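Local coordinates for protein hypoxanthine phosphoribosyltransferase (Bacillus anthracis, PDB 4QYI) that probably catalyses the transfer of a phosphoribosyl group from PRPP to hypoxanthine or guanine in purine salvage, with magnesium at its active site, at residues I41-G46 against V97-D102; E101-S106 against T129-P134. All coordinates share one frame; numbering follows the deposited sequence.

Contact 1. Residues I41-G46 against V97-D102. With MG (magnesium ion), chain F; PO4 (phosphate ion), chain G.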
loop_
_atom_site.group_PDB
_atom_site.type_symbol
_atom_site.label_atom_id
_atom_site.label_comp_id
_atom_site.label_asym_id
_atom_site.label_seq_id
_atom_site.Cartn_x
_atom_site.Cartn_y
_atom_site.Cartn_z
ATOM N N ILE A 41 -6.998 -6.049 -6.544
ATOM C CA ILE A 41 -5.621 -6.047 -6.985
ATOM C C ILE A 41 -5.225 -4.618 -7.267
ATOM O O ILE A 41 -5.692 -3.992 -8.225
ATOM C CB ILE A 41 -5.392 -6.896 -8.235
ATOM C CG1 ILE A 41 -5.727 -8.360 -7.949
ATOM C CG2 ILE A 41 -3.927 -6.808 -8.667
ATOM C CD1 ILE A 41 -5.696 -9.193 -9.194
ATOM N N ALA A 42 -4.330 -4.113 -6.431
ATOM C CA ALA A 42 -3.849 -2.740 -6.563
ATOM C C ALA A 42 -2.559 -2.634 -7.375
ATOM O O ALA A 42 -1.620 -3.405 -7.177
ATOM C CB ALA A 42 -3.650 -2.162 -5.179
ATOM N N VAL A 43 -2.525 -1.688 -8.311
ATOM C CA VAL A 43 -1.352 -1.495 -9.154
ATOM C C VAL A 43 -0.374 -0.569 -8.404
ATOM O O VAL A 43 -0.623 0.625 -8.235
ATOM C CB VAL A 43 -1.710 -0.919 -10.546
ATOM C CG1 VAL A 43 -0.487 -0.893 -11.442
ATOM C CG2 VAL A 43 -2.781 -1.754 -11.234
ATOM N N LEU A 44 0.715 -1.142 -7.915
ATOM C CA LEU A 44 1.747 -0.357 -7.230
ATOM C C LEU A 44 2.474 0.591 -8.197
ATOM O O LEU A 44 2.474 0.370 -9.403
ATOM C CB LEU A 44 2.763 -1.283 -6.599
ATOM C CG LEU A 44 2.240 -2.086 -5.431
ATOM C CD1 LEU A 44 3.285 -3.096 -5.012
ATOM C CD2 LEU A 44 1.898 -1.160 -4.276
ATOM N N LYS A 45 3.043 1.683 -7.682
ATOM C CA LYS A 45 2.995 2.020 -6.260
ATOM C C LYS A 45 1.889 3.001 -5.931
ATOM O O LYS A 45 1.359 2.989 -4.826
ATOM C CB LYS A 45 4.299 2.710 -5.863
ATOM C CG LYS A 45 5.529 1.836 -6.001
ATOM C CD LYS A 45 6.845 2.594 -5.804
ATOM C CE LYS A 45 8.004 1.645 -6.072
ATOM N NZ LYS A 45 9.323 2.291 -5.887
ATOM N N GLY A 46 1.509 3.798 -6.923
ATOM C CA GLY A 46 0.575 4.893 -6.747
ATOM C C GLY A 46 -0.833 4.690 -6.244
ATOM O O GLY A 46 -1.457 5.629 -5.764
ATOM N N VAL A 97 -12.887 -9.946 -9.374
ATOM C CA VAL A 97 -11.686 -9.143 -9.246
ATOM C C VAL A 97 -11.892 -7.674 -9.589
ATOM O O VAL A 97 -12.490 -7.327 -10.619
ATOM C CB VAL A 97 -10.597 -9.666 -10.203
ATOM C CG1 VAL A 97 -9.316 -8.865 -10.054
ATOM C CG2 VAL A 97 -10.328 -11.142 -9.968
ATOM N N ILE A 98 -11.403 -6.812 -8.712
ATOM C CA ILE A 98 -11.420 -5.383 -8.988
ATOM C C ILE A 98 -9.976 -4.907 -9.006
ATOM O O ILE A 98 -9.259 -5.031 -8.011
ATOM C CB ILE A 98 -12.221 -4.588 -7.973
ATOM C CG1 ILE A 98 -13.663 -5.084 -8.012
ATOM C CG2 ILE A 98 -12.150 -3.102 -8.325
ATOM C CD1 ILE A 98 -14.521 -4.492 -6.963
ATOM N N VAL A 99 -9.570 -4.334 -10.126
ATOM C CA VAL A 99 -8.205 -3.826 -10.274
ATOM C C VAL A 99 -8.276 -2.348 -9.963
ATOM O O VAL A 99 -9.051 -1.601 -10.581
ATOM C CB VAL A 99 -7.661 -4.065 -11.680
ATOM C CG1 VAL A 99 -6.238 -3.529 -11.827
ATOM C CG2 VAL A 99 -7.698 -5.547 -11.985
ATOM N N VAL A 100 -7.445 -1.942 -9.016
ATOM C CA VAL A 100 -7.437 -0.569 -8.519
ATOM C C VAL A 100 -6.240 0.246 -8.994
ATOM O O VAL A 100 -5.106 -0.166 -8.823
ATOM C CB VAL A 100 -7.514 -0.599 -6.978
ATOM C CG1 VAL A 100 -7.362 0.784 -6.377
ATOM C CG2 VAL A 100 -8.831 -1.206 -6.536
ATOM N N GLU A 101 -6.529 1.377 -9.630
ATOM C CA GLU A 101 -5.527 2.303 -10.111
ATOM C C GLU A 101 -5.720 3.680 -9.556
ATOM O O GLU A 101 -6.800 4.039 -9.072
ATOM C CB GLU A 101 -5.586 2.456 -11.638
ATOM C CG GLU A 101 -4.712 1.505 -12.407
ATOM C CD GLU A 101 -3.224 1.874 -12.349
ATOM O OE1 GLU A 101 -2.482 1.290 -13.156
ATOM O OE2 GLU A 101 -2.780 2.755 -11.558
ATOM N N ASP A 102 -4.643 4.451 -9.611
ATOM C CA ASP A 102 -4.681 5.840 -9.202
ATOM C C ASP A 102 -5.142 6.657 -10.401
ATOM O O ASP A 102 -5.936 7.571 -10.266
ATOM C CB ASP A 102 -3.300 6.324 -8.725
ATOM C CG ASP A 102 -2.180 6.006 -9.711
ATOM O OD1 ASP A 102 -2.246 5.013 -10.461
ATOM O OD2 ASP A 102 -1.188 6.746 -9.705
HETATM MG MG MG F . -0.949 3.737 -11.253
HETATM P P PO4 G . 3.493 4.430 -9.835
HETATM O O1 PO4 G . 4.654 3.490 -9.589
HETATM O O2 PO4 G . 3.509 5.486 -8.764
HETATM O O3 PO4 G . 3.589 5.123 -11.179
HETATM O O4 PO4 G . 2.209 3.628 -9.781
HETATM O O HOH W 1 -0.409 2.633 -9.901
HETATM O O HOH W 2 0.646 5.058 -11.095
HETATM O O HOH W 3 -1.802 4.728 -13.150
HETATM O O HOH W 4 -0.316 2.257 -12.759
#
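I41-V43 runs beside V97-E101 as a neighbouring parallel strand in the central sheet of the phosphoribosyltransferase fold, I41 level with V99 and A42 with V100, where the strand ends open onto the active site. Three nearly straight backbone bonds join them: I41 N to I98 O, V100 N to I41 O, and V43 N to V100 O (3.0 Å). On one face I41 CD1 rests on V97 CG1 (3.7 Å), and V43 CG2 meets V99 CG1. Beyond, V43 CG1 lies 3.4 Å from E101 OE1; the glutamate chain folds at its second torsion (chi2 -75°), which carries the carboxylate over the valine. E101 OE2 (2.1 Å) and D102 OD1 (2.0 Å) bind magnesium, whose other four ligands are waters. G46 O lies 3.6 Å from D102 CB; one residue earlier, a cis peptide precedes K45, as in the pyrophosphate-binding loop of hypoxanthine-guanine phosphoribosyltransferases. K45 N and G46 N both donate to a phosphate, G46 N reaching its O4 at 2.9 Å. A water on the magnesium donates to D102 OD2 and to the same oxygen, linking it to the metal site. Strands 62-71 and 124-129 flank the pair, and helix 48-55 packs on A42 and V100.

Contact 2. Residues E101-S106 against T129-P134. With MG (magnesium ion), chain F; PO4 (phosphate ion), chain H.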
loop_
_atom_site.group_PDB
_atom_site.type_symbol
_atom_site.label_atom_id
_atom_site.label_comp_id
_atom_site.label_asym_id
_atom_site.label_seq_id
_atom_site.Cartn_x
_atom_site.Cartn_y
_atom_site.Cartn_z
ATOM N N GLU A 101 -6.529 1.377 -9.630
ATOM C CA GLU A 101 -5.527 2.303 -10.111
ATOM C C GLU A 101 -5.720 3.680 -9.556
ATOM O O GLU A 101 -6.800 4.039 -9.072
ATOM C CB GLU A 101 -5.586 2.456 -11.638
ATOM C CG GLU A 101 -4.712 1.505 -12.407
ATOM C CD GLU A 101 -3.224 1.874 -12.349
ATOM O OE1 GLU A 101 -2.482 1.290 -13.156
ATOM O OE2 GLU A 101 -2.780 2.755 -11.558
ATOM N N ASP A 102 -4.643 4.451 -9.611
ATOM C CA ASP A 102 -4.681 5.840 -9.202
ATOM C C ASP A 102 -5.142 6.657 -10.401
ATOM O O ASP A 102 -5.936 7.571 -10.266
ATOM C CB ASP A 102 -3.300 6.324 -8.725
ATOM C CG ASP A 102 -2.180 6.006 -9.711
ATOM O OD1 ASP A 102 -2.246 5.013 -10.461
ATOM O OD2 ASP A 102 -1.188 6.746 -9.705
ATOM N N ILE A 103 -4.644 6.306 -11.584
ATOM C CA ILE A 103 -4.972 7.054 -12.795
ATOM C C ILE A 103 -5.094 6.202 -14.027
ATOM O O ILE A 103 -4.361 5.228 -14.187
ATOM C CB ILE A 103 -3.839 8.047 -13.140
ATOM C CG1 ILE A 103 -3.637 9.037 -12.004
ATOM C CG2 ILE A 103 -4.147 8.815 -14.437
ATOM C CD1 ILE A 103 -2.355 9.838 -12.111
ATOM N N ILE A 104 -6.024 6.564 -14.900
ATOM C CA ILE A 104 -6.159 5.894 -16.167
ATOM C C ILE A 104 -6.197 7.024 -17.167
ATOM O O ILE A 104 -7.033 7.907 -17.050
ATOM C CB ILE A 104 -7.451 5.091 -16.316
ATOM C CG1 ILE A 104 -7.518 3.976 -15.283
ATOM C CG2 ILE A 104 -7.525 4.499 -17.714
ATOM C CD1 ILE A 104 -8.765 3.138 -15.443
ATOM N N ASP A 105 -5.273 7.031 -18.113
ATOM C CA ASP A 105 -5.252 8.071 -19.140
ATOM C C ASP A 105 -5.369 7.478 -20.547
ATOM O O ASP A 105 -6.454 7.478 -21.137
ATOM C CB ASP A 105 -4.084 9.071 -18.947
ATOM C CG ASP A 105 -2.728 8.410 -18.722
ATOM O OD1 ASP A 105 -2.444 7.322 -19.261
ATOM O OD2 ASP A 105 -1.911 9.044 -18.024
ATOM N N SER A 106 -4.292 6.932 -21.075
ATOM C CA SER A 106 -4.369 6.347 -22.396
ATOM C C SER A 106 -5.106 5.010 -22.325
ATOM O O SER A 106 -5.726 4.580 -23.312
ATOM C CB SER A 106 -2.970 6.114 -22.939
ATOM O OG SER A 106 -2.371 5.040 -22.251
ATOM N N THR A 129 -10.670 3.316 -10.765
ATOM C CA THR A 129 -9.607 4.304 -10.734
ATOM C C THR A 129 -10.049 5.532 -9.972
ATOM O O THR A 129 -11.210 5.923 -10.011
ATOM C CB THR A 129 -9.149 4.716 -12.158
ATOM O OG1 THR A 129 -8.008 5.590 -12.088
ATOM C CG2 THR A 129 -10.265 5.410 -12.906
ATOM N N LEU A 130 -9.103 6.133 -9.268
ATOM C CA LEU A 130 -9.382 7.328 -8.516
ATOM C C LEU A 130 -9.590 8.462 -9.493
ATOM O O LEU A 130 -10.550 9.225 -9.367
ATOM C CB LEU A 130 -8.208 7.689 -7.606
ATOM C CG LEU A 130 -8.408 8.966 -6.777
ATOM C CD1 LEU A 130 -9.595 8.837 -5.843
ATOM C CD2 LEU A 130 -7.162 9.270 -5.970
ATOM N N LEU A 131 -8.681 8.559 -10.469
ATOM C CA LEU A 131 -8.724 9.632 -11.457
ATOM C C LEU A 131 -8.789 9.080 -12.868
ATOM O O LEU A 131 -8.162 8.062 -13.163
ATOM C CB LEU A 131 -7.479 10.487 -11.318
ATOM C CG LEU A 131 -7.147 10.975 -9.899
ATOM C CD1 LEU A 131 -5.779 11.649 -9.900
ATOM C CD2 LEU A 131 -8.209 11.896 -9.331
ATOM N N ASP A 132 -9.558 9.747 -13.732
ATOM C CA ASP A 132 -9.733 9.324 -15.112
ATOM C C ASP A 132 -9.539 10.533 -16.037
ATOM O O ASP A 132 -9.967 11.658 -15.723
ATOM C CB ASP A 132 -11.136 8.706 -15.313
ATOM C CG ASP A 132 -11.260 7.895 -16.611
ATOM O OD1 ASP A 132 -10.219 7.485 -17.156
ATOM O OD2 ASP A 132 -12.404 7.591 -17.044
ATOM N N LYS A 133 -8.888 10.285 -17.168
ATOM C CA LYS A 133 -8.632 11.304 -18.186
ATOM C C LYS A 133 -9.042 10.654 -19.493
ATOM O O LYS A 133 -8.183 10.234 -20.258
ATOM C CB LYS A 133 -7.137 11.697 -18.218
ATOM C CG LYS A 133 -6.640 12.318 -16.894
ATOM C CD LYS A 133 -5.156 12.463 -16.457
ATOM C CE LYS A 133 -4.227 13.532 -17.031
ATOM N NZ LYS A 133 -2.895 13.479 -16.331
ATOM N N PRO A 134 -10.361 10.536 -19.737
ATOM C CA PRO A 134 -10.863 9.864 -20.937
ATOM C C PRO A 134 -10.484 10.547 -22.238
ATOM O O PRO A 134 -10.562 9.903 -23.275
ATOM C CB PRO A 134 -12.392 9.866 -20.758
ATOM C CG PRO A 134 -12.643 10.282 -19.358
ATOM C CD PRO A 134 -11.451 11.066 -18.909
HETATM MG MG MG F . -0.949 3.737 -11.253
HETATM P P PO4 H . -2.932 3.545 -18.200
HETATM O O1 PO4 H . -2.009 3.687 -17.027
HETATM O O2 PO4 H . -3.735 4.810 -18.342
HETATM O O3 PO4 H . -2.214 3.362 -19.519
HETATM O O4 PO4 H . -3.792 2.344 -17.985
HETATM O O HOH W 2 0.646 5.058 -11.095
HETATM O O HOH W 3 -1.802 4.728 -13.150
HETATM O O HOH W 4 -0.316 2.257 -12.759
HETATM O O HOH W 1 -0.409 2.633 -9.901
#
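E101 and D102 accept through their carbonyls from L130 N and L131 N, carrying the parallel pairing of E101-S106 with T129-P134 through the corners that both segments turn, at D102 and L130; I104 N to L131 O and K133 N to I104 O (3.0 Å) continue it. L131 O is gripped twice, since T129 OG1 donates to it (2.7 Å) from the face of the carbonyl opposite I104 N. T129 holds its hydroxyl anti to the backbone N (chi1 -174°), which brings OG1 against I103 CA. Apolar contact divides between two faces: I104 CG1 presses on T129 CB (3.6 Å), while I103 CG1 meets L131 CD1 at 4.0 Å. Among polar groups, D132 OD1 lies near I104 O, both acceptors, and is satisfied by a salt bridge to R137. A phosphate accepts from D105 N through O2 at 2.7 Å, and G107 and T109 bind the same ion through their backbone N atoms, a pocket consistent with the 5'-phosphate site of the PRPP motif. Helix 108-118 packs on I104 through L110, strand 145-149 lies against L131 and D132, and strand 172-175 touches L130 and L131.

Overall arrangement
Contacts 1 and 2 illustrate how the parallel strands of a mixed sheet build a catalytic pocket from their ends. Their centres lie 11 Å apart, and both hold E101 and D102, the point where strand 96-101 gives way to strand 103-104. Along the chain, 41-46 comes first, then 97-102 and the overlapping 101-106, then 129-134, reached after helix 108-118. Contact 1 belongs to the centre of the sheet, whereas contact 2 follows the chain round a corner to the short strands 131-132 and, at the edge, 103-104. Magnesium and its four waters lie at the junction, with a separate phosphate near each contact. Such spacing is consistent with separate pyrophosphate and 5'-phosphate subsites for PRPP near the metal-bearing acidic pair.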